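Local coordinates for protein chitooligosaccharide oxidase (Gibberella zeae, PDB 6Y0R) that oxidises the C1 hydroxyl of chitooligosaccharides to lactones with a bicovalently bound FAD, reducing molecular oxygen to hydrogen peroxide, at residues 168-173 against 376-380; 162-166 against 178-182. One frame throughout, in Å; residues are numbered along the deposited sequence.

Overall arrangement
Along the chain the segments alternate: 162-166 of contact 2, 168-173 of contact 1, 178-182 of contact 2, and finally 376-380 of contact 1. The centres of the two contacts are about 13 Å apart, and they touch through H162 and Y168. Contact 2 stays within the PCMH-type FAD-binding region, where helix 159-165 packs on the turn leading to strand 182-188. Contact 1 spans the fold, joining the start of helix 172-175 to strand 371-378, an inner strand of the seven-stranded antiparallel sheet. Both reach FAD: contact 1 at the pyrimidine end of the flavin, contact 2 from there to the adenosine. Contact 1 ties the flavin site to the seven-stranded sheet, while contact 2 fixes the helix end beside the cofactor.

Contact 1 of 2, residues 168-173 against 376-380; sequences YGMVAR and MDITG. With FAD (flavin-adenine dinucleotide), chain B.
Y168 and R173 reach the end of strand 371-378 at two points. The ring of Y168 and the carboxylate of D377 run alongside each other, pointing opposite ways, their planes only 7° apart, with Y168 CE2 3.5 Å from D377 OD2. Y168 OH donates a long bond to I378 O (3.3 Å), standing 62° above that carbonyl plane and so away from its lone pairs. T379 CG2 packs obliquely against Y168 CE1 at 3.8 Å. R173 grips one atom side-on: NE lies 2.9 Å and NH2 3.0 Å from G380 O, which sits in the guanidinium plane. A bend at chi3 (70°) turns the head group to this oxygen while CD rests against I378 O.

Further out, R173 NH1 donates to the carbonyls of P262 and I265, so backbone oxygens hold the guanidinium from several directions. The backbone of Y168 faces the flavin: its N donates to FAD O2 (3.0 Å) and its O accepts from FAD N3 (2.8 Å), both nearly straight. One residue thus reads the donor-acceptor edge of the pyrimidine while its side chain engages the seven-stranded sheet; the buried cation of R173 probably draws much of its stabilisation from carbonyl dipoles.

Contact 2 of 2, residues 162-166 against 178-182; sequences HALHG and TLDLM. With FAD (flavin-adenine dinucleotide), chain B.
The imidazole of H162 crosses the side chain of T178 at about a right angle. At the ring's edge, in its plane, is FAD N3, so H162 stands between the 178-182 turn and the pyrimidine end of the flavin. H165 turns an edge to the cofactor as well: its NE2 donates to FAD O4B, the ribose ring oxygen, at 3.3 Å. L164 CD1 packs against the adenine, 3.7 Å from FAD C4A. Three residues of one helical end therefore touch separate parts of FAD.

The 178-182 segment packs on both the side chain and the backbone of the helix end. A163 CB meets T178 CG2 at 4.0 Å, and A163 O lies 3.4 Å from L179 CB. M182 reaches the same alanine with an extended chain that bends only at chi3, bringing CE to 4.2 Å from A163 CB. L179 carries CG between its backbone N and carbonyl carbon (chi1 56°), which directs CD2 to 3.5 Å from G166 CA. G166 is the first residue to leave helical backbone angles, with a phi of 153°, readily accessible only to a residue without a side chain; its carbonyl accepts from L179 N at 3.2 Å, with an N-H...O angle of 146°.

T178 OG1 has its strongest partner outside, in A150 O, while the carbonyl of H162 is held by N446 ND2 and D180 forms a salt bridge with R399. The chemistry is thus divided: methyl groups and a backbone bond fix the helix end against the 3-10 turn, whereas the polar imidazole of H165 and the apolar tip of L164 face the adenosine.

Contact 1 of 2, residues 168-173 against 376-380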
ATOM      1  N   TYR A 168       1.551  -3.895  -3.401  1.00 15.30           N
ATOM      2  CA  TYR A 168       2.220  -5.210  -3.346  1.00 17.78           C
ATOM      3  C   TYR A 168       1.161  -6.285  -3.113  1.00 17.82           C
ATOM      4  O   TYR A 168       0.415  -6.210  -2.128  1.00 18.43           O
ATOM      5  CB  TYR A 168       3.268  -5.231  -2.241  1.00 18.09           C
ATOM      6  CG  TYR A 168       3.909  -6.577  -2.078  1.00 20.44           C
ATOM      7  CD1 TYR A 168       5.008  -6.961  -2.839  1.00 25.35           C
ATOM      8  CD2 TYR A 168       3.422  -7.453  -1.122  1.00 24.27           C
ATOM      9  CE1 TYR A 168       5.566  -8.237  -2.676  1.00 26.68           C
ATOM     10  CE2 TYR A 168       3.970  -8.718  -0.959  1.00 28.12           C
ATOM     11  CZ  TYR A 168       5.048  -9.107  -1.733  1.00 27.67           C
ATOM     12  OH  TYR A 168       5.551 -10.375  -1.463  1.00 35.46           O
ATOM     13  N   GLY A 169       1.113  -7.312  -3.962  1.00 17.58           N
ATOM     14  CA  GLY A 169       0.187  -8.432  -3.712  1.00 18.02           C
ATOM     15  C   GLY A 169       0.721  -9.755  -4.211  1.00 18.14           C
ATOM     16  O   GLY A 169       1.939  -9.884  -4.425  1.00 16.71           O
ATOM     17  N   MET A 170      -0.199 -10.689  -4.387  1.00 18.69           N
ATOM     18  CA  MET A 170       0.145 -12.116  -4.557  1.00 20.48           C
ATOM     19  C   MET A 170       0.705 -12.452  -5.946  1.00 17.97           C
ATOM     20  O   MET A 170       1.034 -13.625  -6.123  1.00 17.06           O
ATOM     21  CB  MET A 170      -1.118 -12.946  -4.292  1.00 23.53           C
ATOM     22  CG  MET A 170      -1.557 -12.814  -2.847  1.00 30.35           C
ATOM     23  SD  MET A 170      -0.320 -13.639  -1.845  1.00 38.71           S
ATOM     24  CE  MET A 170      -0.615 -12.830  -0.270  1.00 44.40           C
ATOM     25  N   VAL A 171       0.762 -11.525  -6.902  1.00 15.84           N
ATOM     26  CA  VAL A 171       1.516 -11.782  -8.152  1.00 16.73           C
ATOM     27  C   VAL A 171       2.593 -10.727  -8.363  1.00 16.01           C
ATOM     28  O   VAL A 171       2.985 -10.527  -9.533  1.00 15.91           O
ATOM     29  CB  VAL A 171       0.592 -11.922  -9.373  1.00 17.35           C
ATOM     30  CG1 VAL A 171      -0.272 -13.175  -9.221  1.00 16.80           C
ATOM     31  CG2 VAL A 171      -0.233 -10.687  -9.664  1.00 17.67           C
ATOM     32  N   ALA A 172       3.048 -10.049  -7.308  1.00 14.54           N
ATOM     33  CA  ALA A 172       4.040  -8.961  -7.442  1.00 14.94           C
ATOM     34  C   ALA A 172       5.316  -9.467  -8.135  1.00 15.13           C
ATOM     35  O   ALA A 172       5.910  -8.722  -8.919  1.00 15.75           O
ATOM     36  CB  ALA A 172       4.354  -8.403  -6.067  1.00 15.83           C
ATOM     37  N   ARG A 173       5.804 -10.638  -7.783  1.00 15.60           N
ATOM     38  CA  ARG A 173       7.132 -11.042  -8.293  1.00 15.57           C
ATOM     39  C   ARG A 173       6.994 -11.339  -9.781  1.00 15.41           C
ATOM     40  O   ARG A 173       8.007 -11.218 -10.476  1.00 15.31           O
ATOM     41  CB  ARG A 173       7.722 -12.206  -7.524  1.00 15.53           C
ATOM     42  CG  ARG A 173       8.024 -11.833  -6.079  1.00 15.16           C
ATOM     43  CD  ARG A 173       8.756 -12.894  -5.301  1.00 15.96           C
ATOM     44  NE  ARG A 173      10.145 -13.076  -5.726  1.00 16.09           N
ATOM     45  CZ  ARG A 173      10.592 -14.028  -6.517  1.00 16.25           C
ATOM     46  NH1 ARG A 173       9.763 -14.905  -7.056  1.00 16.77           N
ATOM     47  NH2 ARG A 173      11.886 -14.085  -6.765  1.00 17.75           N
ATOM     48  N   MET A 376       6.682 -11.214   6.757  1.00 15.71           N
ATOM     49  CA  MET A 376       7.947 -11.042   6.024  1.00 16.00           C
ATOM     50  C   MET A 376       7.752 -11.497   4.573  1.00 16.84           C
ATOM     51  O   MET A 376       7.593 -12.694   4.342  1.00 15.49           O
ATOM     52  CB  MET A 376       9.076 -11.845   6.660  1.00 17.22           C
ATOM     53  CG  MET A 376      10.369 -11.583   5.980  1.00 19.78           C
ATOM     54  SD  MET A 376      11.724 -12.397   6.774  1.00 24.25           S
ATOM     55  CE  MET A 376      11.442 -14.064   6.245  1.00 23.93           C
ATOM     56  N   ASP A 377       7.686 -10.543   3.654  1.00 16.03           N
ATOM     57  CA  ASP A 377       7.360 -10.796   2.237  1.00 17.85           C
ATOM     58  C   ASP A 377       8.673 -10.875   1.460  1.00 18.42           C
ATOM     59  O   ASP A 377       9.508 -10.001   1.646  1.00 16.74           O
ATOM     60  CB  ASP A 377       6.481  -9.687   1.670  1.00 19.25           C
ATOM     61  CG  ASP A 377       5.237  -9.308   2.471  1.00 25.46           C
ATOM     62  OD1 ASP A 377       4.738 -10.146   3.207  1.00 29.98           O
ATOM     63  OD2 ASP A 377       4.810  -8.114   2.373  1.00 28.33           O
ATOM     64  N   ILE A 378       8.803 -11.827   0.531  1.00 17.27           N
ATOM     65  CA  ILE A 378       9.948 -11.802  -0.423  1.00 18.88           C
ATOM     66  C   ILE A 378       9.535 -10.896  -1.577  1.00 18.07           C
ATOM     67  O   ILE A 378       8.577 -11.255  -2.322  1.00 21.54           O
ATOM     68  CB  ILE A 378      10.318 -13.232  -0.898  1.00 20.39           C
ATOM     69  CG1 ILE A 378      10.667 -14.114   0.293  1.00 23.28           C
ATOM     70  CG2 ILE A 378      11.461 -13.107  -1.888  1.00 21.99           C
ATOM     71  CD1 ILE A 378      10.405 -15.589   0.088  1.00 28.91           C
ATOM     72  N   THR A 379      10.071  -9.678  -1.662  1.00 16.59           N
ATOM     73  CA  THR A 379       9.786  -8.765  -2.791  1.00 15.33           C
ATOM     74  C   THR A 379      10.807  -8.968  -3.914  1.00 16.72           C
ATOM     75  O   THR A 379      10.464  -8.639  -5.036  1.00 19.57           O
ATOM     76  CB  THR A 379       9.820  -7.292  -2.366  1.00 18.51           C
ATOM     77  OG1 THR A 379      11.125  -6.931  -1.918  1.00 19.81           O
ATOM     78  CG2 THR A 379       8.832  -7.019  -1.261  1.00 20.10           C
ATOM     79  N   GLY A 380      12.027  -9.391  -3.597  1.00 16.19           N
ATOM     80  CA  GLY A 380      13.131  -9.415  -4.584  1.00 16.52           C
ATOM     81  C   GLY A 380      13.485 -10.809  -5.077  1.00 17.69           C
ATOM     82  O   GLY A 380      12.628 -11.732  -5.108  1.00 15.79           O
TER
HETATM   83  PA  FAD B 501      -6.302   6.842   1.350  1.00 15.29           P
HETATM   84  O1A FAD B 501      -6.250   6.970   2.818  1.00 14.49           O
HETATM   85  O2A FAD B 501      -7.485   7.317   0.607  1.00 15.95           O
HETATM   86  O5B FAD B 501      -5.025   7.522   0.687  1.00 15.10           O
HETATM   87  C5B FAD B 501      -3.695   7.088   0.976  1.00 15.34           C
HETATM   88  C4B FAD B 501      -2.716   8.187   0.606  1.00 15.19           C
HETATM   89  O4B FAD B 501      -2.773   8.423  -0.824  1.00 14.90           O
HETATM   90  C3B FAD B 501      -2.949   9.580   1.226  1.00 15.69           C
HETATM   91  O3B FAD B 501      -1.719  10.312   1.313  1.00 16.54           O
HETATM   92  C2B FAD B 501      -3.860  10.241   0.201  1.00 15.29           C
HETATM   93  O2B FAD B 501      -3.904  11.668   0.276  1.00 16.92           O
HETATM   94  C1B FAD B 501      -3.254   9.737  -1.081  1.00 15.21           C
HETATM   95  N9A FAD B 501      -4.174   9.675  -2.206  1.00 16.02           N
HETATM   96  C8A FAD B 501      -5.246   8.830  -2.327  1.00 17.98           C
HETATM   97  N7A FAD B 501      -5.905   9.007  -3.465  1.00 16.51           N
HETATM   98  C5A FAD B 501      -5.221  10.033  -4.108  1.00 16.67           C
HETATM   99  C6A FAD B 501      -5.427  10.682  -5.340  1.00 18.16           C
HETATM  100  N6A FAD B 501      -6.411  10.320  -6.168  1.00 16.83           N
HETATM  101  N1A FAD B 501      -4.587  11.697  -5.688  1.00 17.47           N
HETATM  102  C2A FAD B 501      -3.625  12.031  -4.805  1.00 19.80           C
HETATM  103  N3A FAD B 501      -3.321  11.474  -3.629  1.00 18.07           N
HETATM  104  C4A FAD B 501      -4.166  10.471  -3.326  1.00 17.24           C
HETATM  105  N1  FAD B 501      -0.982  -2.507   0.776  1.00 15.81           N
HETATM  106  C2  FAD B 501      -0.333  -3.325  -0.065  1.00 16.63           C
HETATM  107  O2  FAD B 501       0.650  -2.893  -0.770  1.00 15.60           O
HETATM  108  N3  FAD B 501      -0.747  -4.620  -0.199  1.00 16.96           N
HETATM  109  C4  FAD B 501      -1.813  -5.161   0.502  1.00 18.66           C
HETATM  110  O4  FAD B 501      -2.149  -6.344   0.325  1.00 19.77           O
HETATM  111  C4X FAD B 501      -2.522  -4.315   1.388  1.00 19.26           C
HETATM  112  N5  FAD B 501      -3.590  -4.787   2.036  1.00 20.21           N
HETATM  113  C5X FAD B 501      -4.333  -3.899   2.782  1.00 18.99           C
HETATM  114  C6  FAD B 501      -5.517  -4.354   3.421  1.00 18.63           C
HETATM  115  C7  FAD B 501      -6.279  -3.497   4.198  1.00 17.73           C
HETATM  116  C7M FAD B 501      -7.526  -3.995   4.902  1.00 18.86           C
HETATM  117  C8  FAD B 501      -5.897  -2.097   4.311  1.00 16.24           C
HETATM  118  C8M FAD B 501      -6.738  -1.068   5.040  1.00 17.24           C
HETATM  119  C9  FAD B 501      -4.694  -1.677   3.704  1.00 18.27           C
HETATM  120  C9A FAD B 501      -3.907  -2.557   2.949  1.00 17.85           C
HETATM  121  N10 FAD B 501      -2.735  -2.109   2.314  1.00 17.13           N
HETATM  122  C10 FAD B 501      -2.015  -2.968   1.476  1.00 17.39           C
HETATM  123  C1' FAD B 501      -2.241  -0.739   2.479  1.00 16.50           C
HETATM  124  C2' FAD B 501      -2.755   0.176   1.366  1.00 16.12           C
HETATM  125  O2' FAD B 501      -2.038  -0.052   0.152  1.00 14.90           O
HETATM  126  C3' FAD B 501      -2.573   1.601   1.820  1.00 17.02           C
HETATM  127  O3' FAD B 501      -3.360   1.740   3.025  1.00 15.69           O
HETATM  128  C4' FAD B 501      -3.028   2.567   0.723  1.00 18.13           C
HETATM  129  O4' FAD B 501      -2.338   3.827   0.810  1.00 19.36           O
HETATM  130  C5' FAD B 501      -4.511   2.778   0.834  1.00 15.21           C
HETATM  131  O5' FAD B 501      -5.012   3.521  -0.294  1.00 15.69           O
HETATM  132  P   FAD B 501      -6.419   4.231  -0.129  1.00 14.90           P
HETATM  133  O1P FAD B 501      -6.747   4.919  -1.402  1.00 15.18           O
HETATM  134  O2P FAD B 501      -7.439   3.316   0.442  1.00 15.29           O
HETATM  135  O3P FAD B 501      -6.089   5.268   1.072  1.00 15.28           O

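Contact 2 of 2, residues 162-166 against 178-182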
ATOM      1  N   HIS A 162      -3.170   3.128  -3.084  1.00 15.27           N
ATOM      2  CA  HIS A 162      -2.395   1.885  -3.261  1.00 14.82           C
ATOM      3  C   HIS A 162      -1.370   2.061  -4.366  1.00 14.49           C
ATOM      4  O   HIS A 162      -0.188   1.826  -4.148  1.00 15.85           O
ATOM      5  CB  HIS A 162      -3.398   0.770  -3.637  1.00 14.31           C
ATOM      6  CG  HIS A 162      -2.873  -0.612  -3.484  1.00 15.11           C
ATOM      7  ND1 HIS A 162      -2.754  -1.506  -4.540  1.00 18.63           N
ATOM      8  CD2 HIS A 162      -2.520  -1.268  -2.367  1.00 13.62           C
ATOM      9  CE1 HIS A 162      -2.344  -2.670  -4.023  1.00 14.26           C
ATOM     10  NE2 HIS A 162      -2.202  -2.551  -2.713  1.00 19.56           N
ATOM     11  N   ALA A 163      -1.839   2.451  -5.560  1.00 14.85           N
ATOM     12  CA  ALA A 163      -0.976   2.539  -6.761  1.00 15.05           C
ATOM     13  C   ALA A 163      -0.034   3.740  -6.676  1.00 16.35           C
ATOM     14  O   ALA A 163       1.054   3.637  -7.235  1.00 19.05           O
ATOM     15  CB  ALA A 163      -1.796   2.651  -8.022  1.00 17.24           C
ATOM     16  N   LEU A 164      -0.415   4.818  -6.017  1.00 15.24           N
ATOM     17  CA  LEU A 164       0.453   6.028  -5.960  1.00 15.31           C
ATOM     18  C   LEU A 164       1.656   5.802  -5.050  1.00 14.43           C
ATOM     19  O   LEU A 164       2.589   6.643  -5.071  1.00 13.93           O
ATOM     20  CB  LEU A 164      -0.404   7.221  -5.551  1.00 16.69           C
ATOM     21  CG  LEU A 164      -1.448   7.661  -6.587  1.00 21.65           C
ATOM     22  CD1 LEU A 164      -2.346   8.731  -6.002  1.00 20.90           C
ATOM     23  CD2 LEU A 164      -0.832   8.073  -7.907  1.00 25.47           C
ATOM     24  N   HIS A 165       1.655   4.743  -4.238  1.00 14.53           N
ATOM     25  CA  HIS A 165       2.806   4.440  -3.342  1.00 14.28           C
ATOM     26  C   HIS A 165       3.411   3.074  -3.624  1.00 18.41           C
ATOM     27  O   HIS A 165       4.434   2.763  -2.962  1.00 18.34           O
ATOM     28  CB  HIS A 165       2.357   4.525  -1.877  1.00 15.32           C
ATOM     29  CG  HIS A 165       1.710   5.839  -1.605  1.00 17.78           C
ATOM     30  ND1 HIS A 165       2.399   6.975  -1.281  1.00 21.17           N
ATOM     31  CD2 HIS A 165       0.410   6.187  -1.682  1.00 15.90           C
ATOM     32  CE1 HIS A 165       1.544   7.985  -1.104  1.00 17.10           C
ATOM     33  NE2 HIS A 165       0.300   7.515  -1.454  1.00 22.53           N
ATOM     34  N   GLY A 166       2.820   2.252  -4.489  1.00 16.63           N
ATOM     35  CA  GLY A 166       3.442   0.964  -4.804  1.00 16.34           C
ATOM     36  C   GLY A 166       2.377  -0.029  -5.212  1.00 17.13           C
ATOM     37  O   GLY A 166       1.866   0.065  -6.365  1.00 16.97           O
ATOM     38  N   THR A 178       1.698  -2.445  -8.339  1.00 15.21           N
ATOM     39  CA  THR A 178       0.586  -1.914  -9.141  1.00 17.40           C
ATOM     40  C   THR A 178       1.155  -0.836 -10.067  1.00 18.81           C
ATOM     41  O   THR A 178       0.795  -0.760 -11.259  1.00 17.67           O
ATOM     42  CB  THR A 178      -0.574  -1.397  -8.291  1.00 18.08           C
ATOM     43  OG1 THR A 178      -0.871  -2.310  -7.271  1.00 16.24           O
ATOM     44  CG2 THR A 178      -1.830  -1.186  -9.096  1.00 17.33           C
ATOM     45  N   LEU A 179       2.027   0.018  -9.550  1.00 17.11           N
ATOM     46  CA  LEU A 179       2.502   1.166 -10.360  1.00 16.08           C
ATOM     47  C   LEU A 179       3.430   0.738 -11.497  1.00 17.65           C
ATOM     48  O   LEU A 179       3.643   1.562 -12.409  1.00 19.49           O
ATOM     49  CB  LEU A 179       3.159   2.220  -9.466  1.00 18.09           C
ATOM     50  CG  LEU A 179       4.317   1.777  -8.584  1.00 18.85           C
ATOM     51  CD1 LEU A 179       5.583   1.541  -9.396  1.00 20.08           C
ATOM     52  CD2 LEU A 179       4.569   2.843  -7.523  1.00 20.29           C
ATOM     53  N   ASP A 180       3.916  -0.504 -11.503  1.00 17.70           N
ATOM     54  CA  ASP A 180       4.809  -1.013 -12.586  1.00 17.27           C
ATOM     55  C   ASP A 180       3.999  -1.205 -13.861  1.00 17.92           C
ATOM     56  O   ASP A 180       4.648  -1.269 -14.936  1.00 20.79           O
ATOM     57  CB  ASP A 180       5.632  -2.212 -12.145  1.00 18.16           C
ATOM     58  CG  ASP A 180       6.705  -1.832 -11.107  1.00 19.24           C
ATOM     59  OD1 ASP A 180       7.392  -0.795 -11.331  1.00 20.18           O
ATOM     60  OD2 ASP A 180       6.888  -2.586 -10.109  1.00 18.88           O
ATOM     61  N   LEU A 181       2.672  -1.261 -13.806  1.00 18.12           N
ATOM     62  CA  LEU A 181       1.906  -1.426 -15.075  1.00 21.79           C
ATOM     63  C   LEU A 181       1.192  -0.134 -15.432  1.00 20.21           C
ATOM     64  O   LEU A 181       0.404  -0.113 -16.381  1.00 20.35           O
ATOM     65  CB  LEU A 181       0.932  -2.592 -14.911  1.00 26.23           C
ATOM     66  CG  LEU A 181       1.603  -3.976 -14.926  1.00 35.19           C
ATOM     67  CD1 LEU A 181       0.572  -5.081 -14.793  1.00 39.48           C
ATOM     68  CD2 LEU A 181       2.439  -4.173 -16.172  1.00 38.35           C
ATOM     69  N   MET A 182       1.440   0.940 -14.689  1.00 19.95           N
ATOM     70  CA  MET A 182       0.875   2.249 -14.999  1.00 20.23           C
ATOM     71  C   MET A 182       1.553   2.785 -16.265  1.00 19.35           C
ATOM     72  O   MET A 182       2.801   2.757 -16.354  1.00 21.21           O
ATOM     73  CB  MET A 182       1.063   3.218 -13.824  1.00 21.74           C
ATOM     74  CG  MET A 182       0.196   4.454 -13.904  1.00 24.66           C
ATOM     75  SD  MET A 182       0.524   5.633 -12.515  1.00 25.96           S
ATOM     76  CE  MET A 182       0.347   4.462 -11.180  1.00 19.78           C
TER
HETATM   77  PA  FAD B 501      -6.302   6.842   1.350  1.00 15.29           P
HETATM   78  O1A FAD B 501      -6.250   6.970   2.818  1.00 14.49           O
HETATM   79  O2A FAD B 501      -7.485   7.317   0.607  1.00 15.95           O
HETATM   80  O5B FAD B 501      -5.025   7.522   0.687  1.00 15.10           O
HETATM   81  C5B FAD B 501      -3.695   7.088   0.976  1.00 15.34           C
HETATM   82  C4B FAD B 501      -2.716   8.187   0.606  1.00 15.19           C
HETATM   83  O4B FAD B 501      -2.773   8.423  -0.824  1.00 14.90           O
HETATM   84  C3B FAD B 501      -2.949   9.580   1.226  1.00 15.69           C
HETATM   85  O3B FAD B 501      -1.719  10.312   1.313  1.00 16.54           O
HETATM   86  C2B FAD B 501      -3.860  10.241   0.201  1.00 15.29           C
HETATM   87  O2B FAD B 501      -3.904  11.668   0.276  1.00 16.92           O
HETATM   88  C1B FAD B 501      -3.254   9.737  -1.081  1.00 15.21           C
HETATM   89  N9A FAD B 501      -4.174   9.675  -2.206  1.00 16.02           N
HETATM   90  C8A FAD B 501      -5.246   8.830  -2.327  1.00 17.98           C
HETATM   91  N7A FAD B 501      -5.905   9.007  -3.465  1.00 16.51           N
HETATM   92  C5A FAD B 501      -5.221  10.033  -4.108  1.00 16.67           C
HETATM   93  C6A FAD B 501      -5.427  10.682  -5.340  1.00 18.16           C
HETATM   94  N6A FAD B 501      -6.411  10.320  -6.168  1.00 16.83           N
HETATM   95  N1A FAD B 501      -4.587  11.697  -5.688  1.00 17.47           N
HETATM   96  C2A FAD B 501      -3.625  12.031  -4.805  1.00 19.80           C
HETATM   97  N3A FAD B 501      -3.321  11.474  -3.629  1.00 18.07           N
HETATM   98  C4A FAD B 501      -4.166  10.471  -3.326  1.00 17.24           C
HETATM   99  N1  FAD B 501      -0.982  -2.507   0.776  1.00 15.81           N
HETATM  100  C2  FAD B 501      -0.333  -3.325  -0.065  1.00 16.63           C
HETATM  101  O2  FAD B 501       0.650  -2.893  -0.770  1.00 15.60           O
HETATM  102  N3  FAD B 501      -0.747  -4.620  -0.199  1.00 16.96           N
HETATM  103  C4  FAD B 501      -1.813  -5.161   0.502  1.00 18.66           C
HETATM  104  O4  FAD B 501      -2.149  -6.344   0.325  1.00 19.77           O
HETATM  105  C4X FAD B 501      -2.522  -4.315   1.388  1.00 19.26           C
HETATM  106  N5  FAD B 501      -3.590  -4.787   2.036  1.00 20.21           N
HETATM  107  C5X FAD B 501      -4.333  -3.899   2.782  1.00 18.99           C
HETATM  108  C6  FAD B 501      -5.517  -4.354   3.421  1.00 18.63           C
HETATM  109  C7  FAD B 501      -6.279  -3.497   4.198  1.00 17.73           C
HETATM  110  C7M FAD B 501      -7.526  -3.995   4.902  1.00 18.86           C
HETATM  111  C8  FAD B 501      -5.897  -2.097   4.311  1.00 16.24           C
HETATM  112  C8M FAD B 501      -6.738  -1.068   5.040  1.00 17.24           C
HETATM  113  C9  FAD B 501      -4.694  -1.677   3.704  1.00 18.27           C
HETATM  114  C9A FAD B 501      -3.907  -2.557   2.949  1.00 17.85           C
HETATM  115  N10 FAD B 501      -2.735  -2.109   2.314  1.00 17.13           N
HETATM  116  C10 FAD B 501      -2.015  -2.968   1.476  1.00 17.39           C
HETATM  117  C1' FAD B 501      -2.241  -0.739   2.479  1.00 16.50           C
HETATM  118  C2' FAD B 501      -2.755   0.176   1.366  1.00 16.12           C
HETATM  119  O2' FAD B 501      -2.038  -0.052   0.152  1.00 14.90           O
HETATM  120  C3' FAD B 501      -2.573   1.601   1.820  1.00 17.02           C
HETATM  121  O3' FAD B 501      -3.360   1.740   3.025  1.00 15.69           O
HETATM  122  C4' FAD B 501      -3.028   2.567   0.723  1.00 18.13           C
HETATM  123  O4' FAD B 501      -2.338   3.827   0.810  1.00 19.36           O
HETATM  124  C5' FAD B 501      -4.511   2.778   0.834  1.00 15.21           C
HETATM  125  O5' FAD B 501      -5.012   3.521  -0.294  1.00 15.69           O
HETATM  126  P   FAD B 501      -6.419   4.231  -0.129  1.00 14.90           P
HETATM  127  O1P FAD B 501      -6.747   4.919  -1.402  1.00 15.18           O
HETATM  128  O2P FAD B 501      -7.439   3.316   0.442  1.00 15.29           O
HETATM  129  O3P FAD B 501      -6.089   5.268   1.072  1.00 15.28           O